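Local coordinates for uncharacterized protein (Bacillus cereus, PDB 5F2H) that is of unknown function but belongs to the alpha/beta hydrolase superfamily and probably acts as a hydrolase of the phospholipase/carboxylesterase type, at residues Glu188-Val191 / Lys192-Asn196; Trp176-Ile179 / Gln180-Lys183; Ala45-Tyr48 / Asn49-Ala53. All coordinates share one frame; numbering follows the deposited sequence.

Contact 3 comes first along the chain, on helix 44-58 among the N-terminal helices; contact 2 follows at the start of helix 179-195, and contact 1 occupies the last turns of that same helix. Contacts 1 and 2 therefore mark the two ends of one helix of the alpha/beta hydrolase part, with centres about 18 Å apart and nearest atoms about 5 Å apart. The centre of contact 3 lies about 56 Å from that of contact 1 and about 73 Å from that of contact 2, on the opposite side of the chain's centre. Such spacing reflects an extended chain in which a helical N-terminal region stands well apart from the six-stranded parallel sheet and its helices.

Contact 1. Residues Glu188-Val191 / Lys192-Asn196; sequences EHYV and KFIEN
Y190 and I194 meet across the final turns of helix 179-195, where residues 188-191 run without a break into 192-195 and N196 is the first to leave helical geometry. Four successive i to i+4 backbone hydrogen bonds hold the turns together: K192 N to E188 O, F193 N to H189 O, I194 N to Y190 O and E195 N to V191 O. The last of these measures 2.9 Å between E195 N and V191 O.

On one flank of the helix, I194 lies against the phenol of Y190. The tyrosine has CG anti to its backbone N (chi1 173°), which carries the ring beside the carbonyl and forward along the helix. I194 CG2 sits over a face of that ring, 4.1 Å from the Y190 ring centroid and displaced toward the rim, a CH-pi contact. The other branch of I194 reaches the ring as well, with its CD1 3.7 Å from Y190 CE2. Beyond the ring, Y190 OH makes a weak hydrogen bond to D224 N.

V191 and E195 lie side by side and point the same way. The glutamate chain bends at chi2 (-66°), so that both its CG, 3.6 Å from V191 CG1, and its folded-back carboxylate lie beside the valine. Outside the pair, H189 packs on V121 of the second subunit, while F193 stacks with H197, whose ND1 is hydrogen-bonded to F193 O. The Y190-I194 pair is thus joined by apolar contact, the tyrosine hydroxyl having its own partner in D224, whereas a charged group borders V191 and the backbone supplies the hydrogen bonds between the turns.

Contact 2. Residues Trp176-Ile179 / Gln180-Lys183; sequences WDDI and QRGK
D178 touches both Q180 and R181 where the chain enters helix 179-195. As the N-cap residue, it accepts Q180 N through OD1 at 3.2 Å, a capping bond with an N-H...O angle of 151° that meets the oxygen on its anti side, 29° out of the carboxylate plane. CG of D178 is anti to the backbone N (chi1 -173°), which sets the carboxylate beside the carbonyl, where OD1 can meet Q180 N. Its other oxygen rests against the aliphatic part of R181, the two side chains crossing at about a right angle; D178 OD2 and R181 NE, at 4.5 Å, are too far apart for a salt bridge.

Backbone bonds continue the turn: K183 N donates to I179 O at 3.3 Å, and a weak bond runs from G182 N to D178 O. G182 also meets the indole of W176, its CA lying 3.7 Å from W176 CZ3 at the ring edge.

Further out, the indole is positioned by W176 NE1 bonding to H137 O and by packing on V213 of helix 209-219. D178 N bonds to Q167 OE1, and Q180 NE2 to Y216 OH. R181 turns its guanidinium to a salt bridge with E117 of the second subunit. The aspartate caps the helix start, and its negative charge would probably interact favourably with the helix dipole, while the arginine's charge is engaged between subunits.

Contact 3. Residues Ala45-Tyr48 / Asn49-Ala53; sequences AQIY and NFKYA
N49 begins the second half of this stretch of helix 44-58, its backbone N bonded to A45 O at 2.9 Å. Its side chain packs on Y79, with OD1 making a weak hydrogen bond to Y83 OH and a bound Tris molecule, probably from the crystallisation liquor, close by.

F50 follows, donating its backbone N to Q46 O, while its ring presents an edge to the glutamine. Q46 CD lies in the ring plane, 3.6 Å from F50 CE1, and the amide stands almost perpendicular to the ring (87°). A bend at chi2 of Q46 (61°) brings the amide to this edge; the phenyl also packs on L14, L18 and I33.

K51 N bonds to I47 O, and the extended lysine chain runs alongside I47, with K51 CE 3.9 Å from I47 CG2. At Y52, the backbone N donates to Y48 O at 3.0 Å; the ring packs on V67 and M68 of helix 61-74, and Y48 OH bonds to E70 OE2. A53 N closes the next turn on N49 O. The arrangement is that of a regular alpha helix packed among neighbouring helices, consistent with the TPR-like N-terminal domain assigned to this family.

Contact 1. Residues Glu188-Val191 / Lys192-Asn196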
loop_
_atom_site.group_PDB
_atom_site.type_symbol
_atom_site.label_atom_id
_atom_site.label_comp_id
_atom_site.label_asym_id
_atom_site.label_seq_id
_atom_site.Cartn_x
_atom_site.Cartn_y
_atom_site.Cartn_z
ATOM N N GLU B 188 0.638 -17.869 17.894
ATOM C CA GLU B 188 -0.801 -18.049 17.699
ATOM C C GLU B 188 -1.387 -16.813 17.047
ATOM O O GLU B 188 -2.098 -16.926 16.057
ATOM C CB GLU B 188 -1.527 -18.313 19.025
ATOM C CG GLU B 188 -1.084 -19.552 19.806
ATOM C CD GLU B 188 -1.335 -20.867 19.076
ATOM O OE1 GLU B 188 -1.838 -20.836 17.931
ATOM O OE2 GLU B 188 -1.058 -21.948 19.658
ATOM N N HIS B 189 -1.095 -15.636 17.596
ATOM C CA HIS B 189 -1.607 -14.412 17.011
ATOM C C HIS B 189 -1.123 -14.237 15.587
ATOM O O HIS B 189 -1.904 -13.924 14.688
ATOM C CB HIS B 189 -1.228 -13.166 17.807
ATOM C CG HIS B 189 -1.858 -13.095 19.158
ATOM N ND1 HIS B 189 -1.124 -13.111 20.324
ATOM C CD2 HIS B 189 -3.157 -13.071 19.531
ATOM C CE1 HIS B 189 -1.941 -13.060 21.357
ATOM N NE2 HIS B 189 -3.182 -13.046 20.903
ATOM N N TYR B 190 0.179 -14.412 15.394
ATOM C CA TYR B 190 0.794 -14.282 14.067
ATOM C C TYR B 190 0.229 -15.279 13.055
ATOM O O TYR B 190 -0.101 -14.898 11.937
ATOM C CB TYR B 190 2.313 -14.414 14.156
ATOM C CG TYR B 190 3.024 -14.466 12.817
ATOM C CD1 TYR B 190 3.389 -13.300 12.139
ATOM C CD2 TYR B 190 3.373 -15.679 12.255
ATOM C CE1 TYR B 190 4.072 -13.350 10.924
ATOM C CE2 TYR B 190 4.040 -15.742 11.043
ATOM C CZ TYR B 190 4.393 -14.583 10.377
ATOM O OH TYR B 190 5.062 -14.671 9.168
ATOM N N VAL B 191 0.127 -16.544 13.433
ATOM C CA VAL B 191 -0.418 -17.543 12.509
ATOM C C VAL B 191 -1.815 -17.114 12.077
ATOM O O VAL B 191 -2.073 -16.924 10.896
ATOM C CB VAL B 191 -0.435 -18.954 13.123
ATOM C CG1 VAL B 191 -1.255 -19.894 12.273
ATOM C CG2 VAL B 191 0.992 -19.463 13.294
ATOM N N LYS B 192 -2.696 -16.917 13.049
ATOM C CA LYS B 192 -4.064 -16.485 12.788
ATOM C C LYS B 192 -4.119 -15.307 11.809
ATOM O O LYS B 192 -4.961 -15.275 10.926
ATOM C CB LYS B 192 -4.713 -16.098 14.107
ATOM C CG LYS B 192 -6.112 -15.521 14.014
ATOM C CD LYS B 192 -6.632 -15.252 15.425
ATOM C CE LYS B 192 -7.979 -14.547 15.426
ATOM N NZ LYS B 192 -7.875 -13.184 14.837
ATOM N N PHE B 193 -3.205 -14.357 11.950
ATOM C CA PHE B 193 -3.184 -13.204 11.071
ATOM C C PHE B 193 -2.814 -13.536 9.640
ATOM O O PHE B 193 -3.477 -13.079 8.724
ATOM C CB PHE B 193 -2.228 -12.127 11.573
ATOM C CG PHE B 193 -2.185 -10.899 10.689
ATOM C CD1 PHE B 193 -1.343 -10.852 9.588
ATOM C CD2 PHE B 193 -2.984 -9.792 10.960
ATOM C CE1 PHE B 193 -1.297 -9.726 8.777
ATOM C CE2 PHE B 193 -2.934 -8.660 10.158
ATOM C CZ PHE B 193 -2.091 -8.630 9.063
ATOM N N ILE B 194 -1.735 -14.278 9.432
ATOM C CA ILE B 194 -1.335 -14.616 8.058
ATOM C C ILE B 194 -2.272 -15.627 7.382
ATOM O O ILE B 194 -2.400 -15.605 6.163
ATOM C CB ILE B 194 0.136 -15.109 7.934
ATOM C CG1 ILE B 194 0.342 -16.452 8.641
ATOM C CG2 ILE B 194 1.109 -14.042 8.440
ATOM C CD1 ILE B 194 1.736 -17.027 8.472
ATOM N N GLU B 195 -2.905 -16.506 8.164
ATOM C CA GLU B 195 -3.839 -17.525 7.639
ATOM C C GLU B 195 -4.966 -16.942 6.811
ATOM O O GLU B 195 -5.349 -17.495 5.781
ATOM C CB GLU B 195 -4.543 -18.293 8.778
ATOM C CG GLU B 195 -3.710 -19.215 9.664
ATOM C CD GLU B 195 -3.144 -20.427 8.943
ATOM O OE1 GLU B 195 -3.468 -20.645 7.755
ATOM O OE2 GLU B 195 -2.393 -21.190 9.589
ATOM N N ASN B 196 -5.510 -15.835 7.304
ATOM C CA ASN B 196 -6.634 -15.157 6.676
ATOM C C ASN B 196 -6.192 -13.857 5.997
ATOM O O ASN B 196 -6.963 -12.907 5.896
ATOM C CB ASN B 196 -7.657 -14.860 7.772
ATOM C CG ASN B 196 -9.001 -14.428 7.232
ATOM O OD1 ASN B 196 -9.189 -14.271 6.028
ATOM N ND2 ASN B 196 -9.960 -14.260 8.132
#

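Contact 2. Residues Trp176-Ile179 / Gln180-Lys183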
loop_
_atom_site.group_PDB
_atom_site.type_symbol
_atom_site.label_atom_id
_atom_site.label_comp_id
_atom_site.label_asym_id
_atom_site.label_seq_id
_atom_site.Cartn_x
_atom_site.Cartn_y
_atom_site.Cartn_z
ATOM N N TRP B 176 5.581 -10.918 30.979
ATOM C CA TRP B 176 6.213 -11.917 30.096
ATOM C C TRP B 176 7.218 -12.817 30.842
ATOM O O TRP B 176 8.222 -13.226 30.270
ATOM C CB TRP B 176 6.925 -11.233 28.931
ATOM C CG TRP B 176 6.034 -10.412 28.104
ATOM C CD1 TRP B 176 5.924 -9.043 28.101
ATOM C CD2 TRP B 176 5.046 -10.893 27.202
ATOM N NE1 TRP B 176 4.955 -8.650 27.216
ATOM C CE2 TRP B 176 4.386 -9.766 26.662
ATOM C CE3 TRP B 176 4.654 -12.172 26.785
ATOM C CZ2 TRP B 176 3.385 -9.876 25.705
ATOM C CZ3 TRP B 176 3.630 -12.278 25.837
ATOM C CH2 TRP B 176 3.015 -11.126 25.306
ATOM N N ASP B 177 6.930 -13.135 32.107
ATOM C CA ASP B 177 7.802 -13.978 32.935
ATOM C C ASP B 177 8.202 -15.267 32.245
ATOM O O ASP B 177 9.386 -15.502 31.980
ATOM C CB ASP B 177 7.106 -14.349 34.244
ATOM C CG ASP B 177 6.942 -13.193 35.178
ATOM O OD1 ASP B 177 7.593 -12.132 34.981
ATOM O OD2 ASP B 177 6.204 -13.396 36.163
ATOM N N ASP B 178 7.172 -16.067 31.964
ATOM C CA ASP B 178 7.268 -17.351 31.312
ATOM C C ASP B 178 7.399 -17.075 29.829
ATOM O O ASP B 178 6.410 -17.033 29.122
ATOM C CB ASP B 178 6.000 -18.170 31.631
ATOM C CG ASP B 178 6.072 -19.609 31.136
ATOM O OD1 ASP B 178 6.918 -19.930 30.263
ATOM O OD2 ASP B 178 5.271 -20.432 31.638
ATOM N N ILE B 179 8.637 -16.903 29.365
ATOM C CA ILE B 179 8.900 -16.598 27.955
ATOM C C ILE B 179 8.472 -17.655 26.954
ATOM O O ILE B 179 8.610 -17.444 25.744
ATOM C CB ILE B 179 10.371 -16.193 27.656
ATOM C CG1 ILE B 179 11.352 -17.344 27.923
ATOM C CG2 ILE B 179 10.745 -14.937 28.441
ATOM C CD1 ILE B 179 12.795 -17.005 27.587
ATOM N N GLN B 180 7.971 -18.789 27.433
ATOM C CA GLN B 180 7.537 -19.843 26.521
ATOM C C GLN B 180 6.137 -19.582 26.081
ATOM O O GLN B 180 5.869 -19.551 24.880
ATOM C CB GLN B 180 7.657 -21.214 27.157
ATOM C CG GLN B 180 9.098 -21.591 27.439
ATOM C CD GLN B 180 9.932 -21.646 26.175
ATOM O OE1 GLN B 180 9.397 -21.754 25.066
ATOM N NE2 GLN B 180 11.252 -21.633 26.338
ATOM N N ARG B 181 5.246 -19.392 27.049
ATOM C CA ARG B 181 3.845 -19.105 26.736
ATOM C C ARG B 181 3.837 -17.876 25.828
ATOM O O ARG B 181 3.104 -17.816 24.856
ATOM C CB ARG B 181 3.070 -18.844 28.012
ATOM C CG ARG B 181 3.011 -20.046 28.923
ATOM C CD ARG B 181 2.474 -19.691 30.293
ATOM N NE ARG B 181 1.160 -19.066 30.259
ATOM C CZ ARG B 181 0.508 -18.672 31.353
ATOM N NH1 ARG B 181 1.044 -18.863 32.556
ATOM N NH2 ARG B 181 -0.685 -18.096 31.255
ATOM N N GLY B 182 4.701 -16.916 26.134
ATOM C CA GLY B 182 4.814 -15.718 25.340
ATOM C C GLY B 182 5.111 -16.039 23.894
ATOM O O GLY B 182 4.413 -15.595 23.002
ATOM N N LYS B 183 6.171 -16.785 23.653
ATOM C CA LYS B 183 6.534 -17.155 22.298
ATOM C C LYS B 183 5.374 -17.870 21.630
ATOM O O LYS B 183 5.114 -17.648 20.458
ATOM C CB LYS B 183 7.707 -18.121 22.324
ATOM C CG LYS B 183 8.196 -18.556 20.948
ATOM C CD LYS B 183 9.178 -19.706 21.043
ATOM C CE LYS B 183 8.480 -20.941 21.603
ATOM N NZ LYS B 183 9.376 -22.127 21.675
#

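Contact 3. Residues Ala45-Tyr48 / Asn49-Ala53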
loop_
_atom_site.group_PDB
_atom_site.type_symbol
_atom_site.label_atom_id
_atom_site.label_comp_id
_atom_site.label_asym_id
_atom_site.label_seq_id
_atom_site.Cartn_x
_atom_site.Cartn_y
_atom_site.Cartn_z
ATOM N N ALA B 45 -8.666 -9.296 -37.193
ATOM C CA ALA B 45 -9.431 -8.574 -38.197
ATOM C C ALA B 45 -8.563 -7.488 -38.797
ATOM O O ALA B 45 -8.425 -7.399 -40.001
ATOM C CB ALA B 45 -10.682 -7.984 -37.575
ATOM N N GLN B 46 -7.930 -6.707 -37.939
ATOM C CA GLN B 46 -7.045 -5.642 -38.360
ATOM C C GLN B 46 -5.846 -6.181 -39.116
ATOM O O GLN B 46 -5.377 -5.558 -40.068
ATOM C CB GLN B 46 -6.568 -4.886 -37.127
ATOM C CG GLN B 46 -5.693 -3.659 -37.392
ATOM C CD GLN B 46 -6.383 -2.563 -38.202
ATOM O OE1 GLN B 46 -6.909 -2.815 -39.284
ATOM N NE2 GLN B 46 -6.266 -1.320 -37.733
ATOM N N ILE B 47 -5.328 -7.333 -38.677
ATOM C CA ILE B 47 -4.191 -7.968 -39.349
ATOM C C ILE B 47 -4.608 -8.435 -40.744
ATOM O O ILE B 47 -3.859 -8.254 -41.712
ATOM C CB ILE B 47 -3.609 -9.118 -38.528
ATOM C CG1 ILE B 47 -3.018 -8.563 -37.232
ATOM C CG2 ILE B 47 -2.495 -9.821 -39.286
ATOM C CD1 ILE B 47 -2.542 -9.635 -36.282
ATOM N N TYR B 48 -5.789 -9.030 -40.867
ATOM C CA TYR B 48 -6.251 -9.462 -42.190
ATOM C C TYR B 48 -6.494 -8.297 -43.115
ATOM O O TYR B 48 -6.205 -8.395 -44.305
ATOM C CB TYR B 48 -7.525 -10.313 -42.143
ATOM C CG TYR B 48 -7.314 -11.735 -41.679
ATOM C CD1 TYR B 48 -6.873 -12.700 -42.568
ATOM C CD2 TYR B 48 -7.610 -12.126 -40.386
ATOM C CE1 TYR B 48 -6.703 -14.008 -42.176
ATOM C CE2 TYR B 48 -7.438 -13.439 -39.979
ATOM C CZ TYR B 48 -6.993 -14.377 -40.880
ATOM O OH TYR B 48 -6.815 -15.684 -40.496
ATOM N N ASN B 49 -7.057 -7.210 -42.587
ATOM C CA ASN B 49 -7.339 -6.058 -43.406
ATOM C C ASN B 49 -6.023 -5.657 -44.007
ATOM O O ASN B 49 -5.911 -5.555 -45.227
ATOM C CB ASN B 49 -7.969 -4.927 -42.602
ATOM C CG ASN B 49 -8.364 -3.743 -43.464
ATOM O OD1 ASN B 49 -8.385 -3.816 -44.694
ATOM N ND2 ASN B 49 -8.728 -2.654 -42.816
ATOM N N PHE B 50 -5.005 -5.473 -43.170
ATOM C CA PHE B 50 -3.680 -5.114 -43.702
ATOM C C PHE B 50 -3.204 -6.073 -44.788
ATOM O O PHE B 50 -2.768 -5.634 -45.861
ATOM C CB PHE B 50 -2.636 -4.988 -42.604
ATOM C CG PHE B 50 -2.626 -3.643 -41.916
ATOM C CD1 PHE B 50 -3.642 -3.256 -41.054
ATOM C CD2 PHE B 50 -1.536 -2.802 -42.060
ATOM C CE1 PHE B 50 -3.615 -2.016 -40.426
ATOM C CE2 PHE B 50 -1.496 -1.576 -41.418
ATOM C CZ PHE B 50 -2.543 -1.178 -40.606
ATOM N N LYS B 51 -3.352 -7.369 -44.550
ATOM C CA LYS B 51 -2.907 -8.345 -45.544
ATOM C C LYS B 51 -3.574 -8.234 -46.911
ATOM O O LYS B 51 -2.886 -8.052 -47.916
ATOM C CB LYS B 51 -3.001 -9.783 -45.021
ATOM C CG LYS B 51 -2.028 -10.093 -43.903
ATOM C CD LYS B 51 -2.134 -11.531 -43.439
ATOM C CE LYS B 51 -1.120 -11.799 -42.330
ATOM N NZ LYS B 51 -1.065 -13.222 -41.888
ATOM N N TYR B 52 -4.895 -8.319 -46.966
ATOM C CA TYR B 52 -5.545 -8.253 -48.267
ATOM C C TYR B 52 -5.477 -6.866 -48.915
ATOM O O TYR B 52 -5.463 -6.756 -50.138
ATOM C CB TYR B 52 -6.978 -8.794 -48.241
ATOM C CG TYR B 52 -8.000 -7.991 -47.474
ATOM C CD1 TYR B 52 -8.566 -6.849 -48.028
ATOM C CD2 TYR B 52 -8.495 -8.439 -46.257
ATOM C CE1 TYR B 52 -9.540 -6.127 -47.347
ATOM C CE2 TYR B 52 -9.484 -7.741 -45.585
ATOM C CZ TYR B 52 -9.994 -6.583 -46.132
ATOM O OH TYR B 52 -10.945 -5.854 -45.464
ATOM N N ALA B 53 -5.437 -5.815 -48.114
ATOM C CA ALA B 53 -5.341 -4.465 -48.667
ATOM C C ALA B 53 -3.990 -4.338 -49.375
ATOM O O ALA B 53 -3.908 -3.857 -50.513
ATOM C CB ALA B 53 -5.475 -3.431 -47.570
#